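Local coordinates for syndapin (Drosophila melanogaster, PDB 3I2W), which probably takes part in endocytosis and in the internalisation of plasma-membrane proteins, binding phospholipid membranes as a homodimer through its F-BAR domain, at residues Val94-Tyr106 against Phe221-Asn235. Residues are numbered along the deposited sequence; the frame is centred on the assembly and turned at random.
Sequences VNSQIKTWQKENY and FEKTRLQFFKEILFN
W101 and F228 stack face to face between two antiparallel helices whose segment axes approach to 10.5 Å, an example of flat side chains filling the space between helices. The five-membered ring of W101 lies over F228, centroids 3.6 Å apart and planes 10° from parallel. Both side chains hold CG anti to the backbone N (chi1 -165° in W101), which sends the rings past each other from opposing helices. On the far face of the indole sits ND2 of N105, itself hydrogen-bonded to W101 O, while W101 CH2 approaches R225 CG obliquely at 3.7 Å and T224 CG2 lies at the indole edge. Replacing W101 with an alanine would probably open a gap between the helices and leave F228 without its stacking partner. Just past the helix, Y106 and F221 form an offset edge-to-face pair, the F221 edge toward the Y106 face with planes at 81°. Beyond the stack the contact becomes aliphatic, I232 CG2 touching I98 CD1 at 3.5 Å and V94 CG1 at 3.8 Å. One polar link crosses, a straight hydrogen bond of 3.0 Å from Q97 NE2 to N235 OD1. R225 NH2 forms salt bridges with E222 and with E61 of the second subunit, tying this region to the dimer interface. Such antiparallel packing of long helices, here 63-105 against 169-240, is characteristic of the elongated F-BAR helical bundle.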
loop_
_atom_site.group_PDB
_atom_site.type_symbol
_atom_site.label_atom_id
_atom_site.label_comp_id
_atom_site.label_asym_id
_atom_site.label_seq_id
_atom_site.Cartn_x
_atom_site.Cartn_y
_atom_site.Cartn_z
ATOM N N VAL B 94 0.249 7.493 16.358
ATOM C CA VAL B 94 -0.082 8.737 15.730
ATOM C C VAL B 94 -1.564 9.062 15.828
ATOM O O VAL B 94 -1.938 10.090 16.367
ATOM C CB VAL B 94 0.419 8.766 14.302
ATOM C CG1 VAL B 94 0.185 10.126 13.693
ATOM C CG2 VAL B 94 1.901 8.459 14.288
ATOM N N ASN B 95 -2.435 8.195 15.345
ATOM C CA ASN B 95 -3.804 8.607 15.345
ATOM C C ASN B 95 -4.341 8.964 16.741
ATOM O O ASN B 95 -4.999 9.933 16.867
ATOM C CB ASN B 95 -4.708 7.682 14.526
ATOM C CG ASN B 95 -4.994 8.236 13.148
ATOM O OD1 ASN B 95 -4.539 9.317 12.799
ATOM N ND2 ASN B 95 -5.694 7.475 12.328
ATOM N N SER B 96 -4.034 8.193 17.770
ATOM C CA SER B 96 -4.489 8.439 19.148
ATOM C C SER B 96 -4.054 9.808 19.653
ATOM O O SER B 96 -4.781 10.465 20.425
ATOM C CB SER B 96 -3.827 7.441 20.073
ATOM O OG SER B 96 -2.416 7.623 19.906
ATOM N N GLN B 97 -2.861 10.234 19.252
ATOM C CA GLN B 97 -2.406 11.528 19.675
ATOM C C GLN B 97 -3.372 12.562 19.154
ATOM O O GLN B 97 -3.809 13.386 19.881
ATOM C CB GLN B 97 -1.072 11.819 19.080
ATOM C CG GLN B 97 0.088 11.460 19.906
ATOM C CD GLN B 97 1.358 12.019 19.272
ATOM O OE1 GLN B 97 1.835 13.057 19.712
ATOM N NE2 GLN B 97 1.863 11.390 18.204
ATOM N N ILE B 98 -3.672 12.520 17.874
ATOM C CA ILE B 98 -4.595 13.420 17.267
ATOM C C ILE B 98 -5.945 13.267 17.879
ATOM O O ILE B 98 -6.587 14.247 18.227
ATOM C CB ILE B 98 -4.683 13.208 15.764
ATOM C CG1 ILE B 98 -3.289 13.383 15.176
ATOM C CG2 ILE B 98 -5.635 14.258 15.133
ATOM C CD1 ILE B 98 -3.210 13.024 13.702
ATOM N N LYS B 99 -6.407 12.048 18.032
ATOM C CA LYS B 99 -7.677 11.852 18.664
ATOM C C LYS B 99 -7.763 12.652 20.020
ATOM O O LYS B 99 -8.801 13.203 20.385
ATOM C CB LYS B 99 -7.949 10.362 18.815
ATOM C CG LYS B 99 -9.232 10.131 19.602
ATOM C CD LYS B 99 -10.010 8.975 19.164
ATOM C CE LYS B 99 -10.451 8.188 20.384
ATOM N NZ LYS B 99 -11.540 7.156 20.069
ATOM N N THR B 100 -6.626 12.714 20.717
ATOM C CA THR B 100 -6.538 13.256 22.041
ATOM C C THR B 100 -6.581 14.757 21.996
ATOM O O THR B 100 -7.373 15.391 22.744
ATOM C CB THR B 100 -5.295 12.755 22.798
ATOM O OG1 THR B 100 -5.646 11.612 23.588
ATOM C CG2 THR B 100 -4.813 13.786 23.782
ATOM N N TRP B 101 -5.736 15.341 21.170
ATOM C CA TRP B 101 -5.666 16.764 21.052
ATOM C C TRP B 101 -7.032 17.309 20.661
ATOM O O TRP B 101 -7.512 18.284 21.215
ATOM C CB TRP B 101 -4.655 17.030 19.981
ATOM C CG TRP B 101 -4.148 18.384 19.887
ATOM C CD1 TRP B 101 -2.984 18.844 20.410
ATOM C CD2 TRP B 101 -4.683 19.450 19.102
ATOM N NE1 TRP B 101 -2.771 20.151 20.044
ATOM C CE2 TRP B 101 -3.799 20.556 19.241
ATOM C CE3 TRP B 101 -5.825 19.593 18.298
ATOM C CZ2 TRP B 101 -4.038 21.797 18.645
ATOM C CZ3 TRP B 101 -6.055 20.845 17.677
ATOM C CH2 TRP B 101 -5.167 21.929 17.876
ATOM N N GLN B 102 -7.672 16.642 19.713
ATOM C CA GLN B 102 -8.933 17.085 19.211
ATOM C C GLN B 102 -10.000 17.058 20.319
ATOM O O GLN B 102 -10.811 17.937 20.374
ATOM C CB GLN B 102 -9.338 16.221 18.000
ATOM C CG GLN B 102 -10.771 16.471 17.488
ATOM C CD GLN B 102 -11.196 15.543 16.372
ATOM O OE1 GLN B 102 -11.150 14.342 16.513
ATOM N NE2 GLN B 102 -11.623 16.107 15.255
ATOM N N LYS B 103 -10.025 16.029 21.153
ATOM C CA LYS B 103 -10.877 15.976 22.296
ATOM C C LYS B 103 -10.586 17.150 23.225
ATOM O O LYS B 103 -11.488 17.694 23.820
ATOM C CB LYS B 103 -10.586 14.693 23.050
ATOM C CG LYS B 103 -11.426 14.487 24.320
ATOM C CD LYS B 103 -10.977 13.268 25.206
ATOM C CE LYS B 103 -11.793 13.257 26.575
ATOM N NZ LYS B 103 -12.073 11.848 27.155
ATOM N N GLU B 104 -9.323 17.557 23.333
ATOM C CA GLU B 104 -8.939 18.476 24.391
ATOM C C GLU B 104 -9.164 19.898 24.043
ATOM O O GLU B 104 -9.318 20.714 24.934
ATOM C CB GLU B 104 -7.503 18.280 24.848
ATOM C CG GLU B 104 -7.499 17.334 26.038
ATOM C CD GLU B 104 -6.149 16.666 26.297
ATOM O OE1 GLU B 104 -5.078 17.092 25.763
ATOM O OE2 GLU B 104 -6.178 15.685 27.072
ATOM N N ASN B 105 -9.238 20.191 22.756
ATOM C CA ASN B 105 -9.313 21.557 22.317
ATOM C C ASN B 105 -10.596 21.960 21.691
ATOM O O ASN B 105 -10.698 23.109 21.278
ATOM C CB ASN B 105 -8.237 21.812 21.302
ATOM C CG ASN B 105 -6.897 21.666 21.880
ATOM O OD1 ASN B 105 -6.414 22.553 22.549
ATOM N ND2 ASN B 105 -6.264 20.538 21.617
ATOM N N TYR B 106 -11.543 21.039 21.567
ATOM C CA TYR B 106 -12.827 21.352 20.969
ATOM C C TYR B 106 -13.880 20.699 21.833
ATOM O O TYR B 106 -13.778 19.539 22.158
ATOM C CB TYR B 106 -12.899 20.874 19.509
ATOM C CG TYR B 106 -11.809 21.447 18.585
ATOM C CD1 TYR B 106 -11.883 22.739 18.101
ATOM C CD2 TYR B 106 -10.686 20.707 18.243
ATOM C CE1 TYR B 106 -10.869 23.285 17.265
ATOM C CE2 TYR B 106 -9.679 21.234 17.401
ATOM C CZ TYR B 106 -9.799 22.505 16.927
ATOM O OH TYR B 106 -8.839 23.015 16.143
ATOM N N PHE B 221 -4.397 30.424 18.935
ATOM C CA PHE B 221 -4.878 29.071 18.849
ATOM C C PHE B 221 -4.486 28.442 17.560
ATOM O O PHE B 221 -3.995 27.343 17.558
ATOM C CB PHE B 221 -6.354 29.007 18.932
ATOM C CG PHE B 221 -6.857 27.625 19.001
ATOM C CD1 PHE B 221 -6.488 26.812 20.053
ATOM C CD2 PHE B 221 -7.699 27.132 18.038
ATOM C CE1 PHE B 221 -6.951 25.520 20.139
ATOM C CE2 PHE B 221 -8.168 25.873 18.107
ATOM C CZ PHE B 221 -7.795 25.051 19.153
ATOM N N GLU B 222 -4.673 29.135 16.455
ATOM C CA GLU B 222 -4.295 28.578 15.222
ATOM C C GLU B 222 -2.819 28.247 15.252
ATOM O O GLU B 222 -2.475 27.185 14.821
ATOM C CB GLU B 222 -4.651 29.503 14.083
ATOM C CG GLU B 222 -4.508 28.904 12.713
ATOM C CD GLU B 222 -5.428 27.740 12.477
ATOM O OE1 GLU B 222 -5.335 27.137 11.398
ATOM O OE2 GLU B 222 -6.243 27.367 13.358
ATOM N N LYS B 223 -1.944 29.109 15.760
ATOM C CA LYS B 223 -0.481 28.874 15.696
ATOM C C LYS B 223 -0.187 27.492 16.229
ATOM O O LYS B 223 0.480 26.704 15.617
ATOM C CB LYS B 223 0.270 29.900 16.552
ATOM C CG LYS B 223 1.787 29.866 16.443
ATOM C CD LYS B 223 2.432 30.556 17.642
ATOM C CE LYS B 223 3.793 31.237 17.294
ATOM N NZ LYS B 223 4.607 31.460 18.586
ATOM N N THR B 224 -0.754 27.228 17.384
ATOM C CA THR B 224 -0.703 26.006 18.049
ATOM C C THR B 224 -1.148 24.797 17.233
ATOM O O THR B 224 -0.520 23.738 17.281
ATOM C CB THR B 224 -1.593 26.203 19.228
ATOM O OG1 THR B 224 -0.771 26.598 20.313
ATOM C CG2 THR B 224 -2.383 24.938 19.651
ATOM N N ARG B 225 -2.265 24.919 16.524
ATOM C CA ARG B 225 -2.738 23.808 15.720
ATOM C C ARG B 225 -1.704 23.557 14.662
ATOM O O ARG B 225 -1.329 22.408 14.412
ATOM C CB ARG B 225 -4.094 24.085 15.065
ATOM C CG ARG B 225 -4.649 22.804 14.369
ATOM C CD ARG B 225 -5.808 23.047 13.495
ATOM N NE ARG B 225 -5.481 23.956 12.389
ATOM C CZ ARG B 225 -4.891 23.597 11.243
ATOM N NH1 ARG B 225 -4.522 22.346 11.046
ATOM N NH2 ARG B 225 -4.643 24.498 10.300
ATOM N N LEU B 226 -1.233 24.625 14.036
ATOM C CA LEU B 226 -0.315 24.419 12.933
ATOM C C LEU B 226 0.986 23.787 13.437
ATOM O O LEU B 226 1.654 23.100 12.702
ATOM C CB LEU B 226 -0.025 25.696 12.172
ATOM C CG LEU B 226 -1.193 26.383 11.502
ATOM C CD1 LEU B 226 -0.651 27.642 11.011
ATOM C CD2 LEU B 226 -1.699 25.676 10.299
ATOM N N GLN B 227 1.351 24.039 14.682
ATOM C CA GLN B 227 2.575 23.510 15.175
ATOM C C GLN B 227 2.354 22.018 15.406
ATOM O O GLN B 227 3.103 21.167 14.924
ATOM C CB GLN B 227 3.030 24.265 16.437
ATOM C CG GLN B 227 3.418 25.699 16.130
ATOM C CD GLN B 227 4.067 26.519 17.288
ATOM O OE1 GLN B 227 4.965 27.325 17.006
ATOM N NE2 GLN B 227 3.592 26.362 18.553
ATOM N N PHE B 228 1.292 21.697 16.106
ATOM C CA PHE B 228 0.917 20.339 16.331
ATOM C C PHE B 228 0.892 19.561 15.029
ATOM O O PHE B 228 1.532 18.521 14.940
ATOM C CB PHE B 228 -0.440 20.343 16.965
ATOM C CG PHE B 228 -0.958 19.011 17.256
ATOM C CD1 PHE B 228 -0.377 18.235 18.215
ATOM C CD2 PHE B 228 -2.046 18.520 16.576
ATOM C CE1 PHE B 228 -0.882 16.982 18.491
ATOM C CE2 PHE B 228 -2.553 17.292 16.846
ATOM C CZ PHE B 228 -1.968 16.518 17.797
ATOM N N PHE B 229 0.188 20.059 14.020
ATOM C CA PHE B 229 0.111 19.307 12.776
ATOM C C PHE B 229 1.482 19.071 12.179
ATOM O O PHE B 229 1.731 18.013 11.625
ATOM C CB PHE B 229 -0.830 19.966 11.752
ATOM C CG PHE B 229 -2.294 19.604 11.935
ATOM C CD1 PHE B 229 -3.055 19.254 10.860
ATOM C CD2 PHE B 229 -2.902 19.635 13.184
ATOM C CE1 PHE B 229 -4.390 18.927 11.034
ATOM C CE2 PHE B 229 -4.225 19.320 13.362
ATOM C CZ PHE B 229 -4.972 18.996 12.312
ATOM N N LYS B 230 2.387 20.035 12.314
ATOM C CA LYS B 230 3.733 19.847 11.816
ATOM C C LYS B 230 4.428 18.640 12.511
ATOM O O LYS B 230 5.150 17.855 11.870
ATOM C CB LYS B 230 4.533 21.121 11.970
ATOM C CG LYS B 230 5.695 21.137 11.040
ATOM C CD LYS B 230 6.830 21.969 11.603
ATOM C CE LYS B 230 8.007 21.981 10.631
ATOM N NZ LYS B 230 8.307 23.299 10.077
ATOM N N GLU B 231 4.158 18.465 13.803
ATOM C CA GLU B 231 4.827 17.467 14.549
ATOM C C GLU B 231 4.363 16.097 14.191
ATOM O O GLU B 231 5.161 15.175 14.116
ATOM C CB GLU B 231 4.555 17.660 16.048
ATOM C CG GLU B 231 5.297 18.925 16.680
ATOM C CD GLU B 231 6.733 19.178 15.974
ATOM O OE1 GLU B 231 7.594 18.177 16.086
ATOM O OE2 GLU B 231 6.949 20.340 15.318
ATOM N N ILE B 232 3.052 15.951 14.077
ATOM C CA ILE B 232 2.391 14.704 13.761
ATOM C C ILE B 232 2.860 14.293 12.367
ATOM O O ILE B 232 3.298 13.180 12.166
ATOM C CB ILE B 232 0.888 14.929 13.758
ATOM C CG1 ILE B 232 0.350 15.081 15.163
ATOM C CG2 ILE B 232 0.159 13.875 13.012
ATOM C CD1 ILE B 232 0.543 13.910 16.000
ATOM N N LEU B 233 2.825 15.204 11.412
ATOM C CA LEU B 233 3.475 14.904 10.169
ATOM C C LEU B 233 4.879 14.277 10.314
ATOM O O LEU B 233 5.128 13.260 9.688
ATOM C CB LEU B 233 3.456 16.087 9.211
ATOM C CG LEU B 233 2.081 16.438 8.653
ATOM C CD1 LEU B 233 2.186 17.450 7.574
ATOM C CD2 LEU B 233 1.403 15.235 8.114
ATOM N N PHE B 234 5.783 14.821 11.114
ATOM C CA PHE B 234 7.055 14.140 11.376
ATOM C C PHE B 234 6.844 12.792 12.026
ATOM O O PHE B 234 7.550 11.819 11.725
ATOM C CB PHE B 234 7.936 14.926 12.332
ATOM C CG PHE B 234 8.650 16.126 11.709
ATOM C CD1 PHE B 234 9.504 15.987 10.634
ATOM C CD2 PHE B 234 8.514 17.377 12.257
ATOM C CE1 PHE B 234 10.174 17.077 10.088
ATOM C CE2 PHE B 234 9.200 18.473 11.713
ATOM C CZ PHE B 234 10.020 18.313 10.629
ATOM N N ASN B 235 5.896 12.700 12.937
ATOM C CA ASN B 235 5.670 11.445 13.591
ATOM C C ASN B 235 5.243 10.429 12.549
ATOM O O ASN B 235 5.676 9.309 12.598
ATOM C CB ASN B 235 4.587 11.593 14.630
ATOM C CG ASN B 235 5.056 12.326 15.879
ATOM O OD1 ASN B 235 4.288 12.538 16.792
ATOM N ND2 ASN B 235 6.286 12.708 15.920
#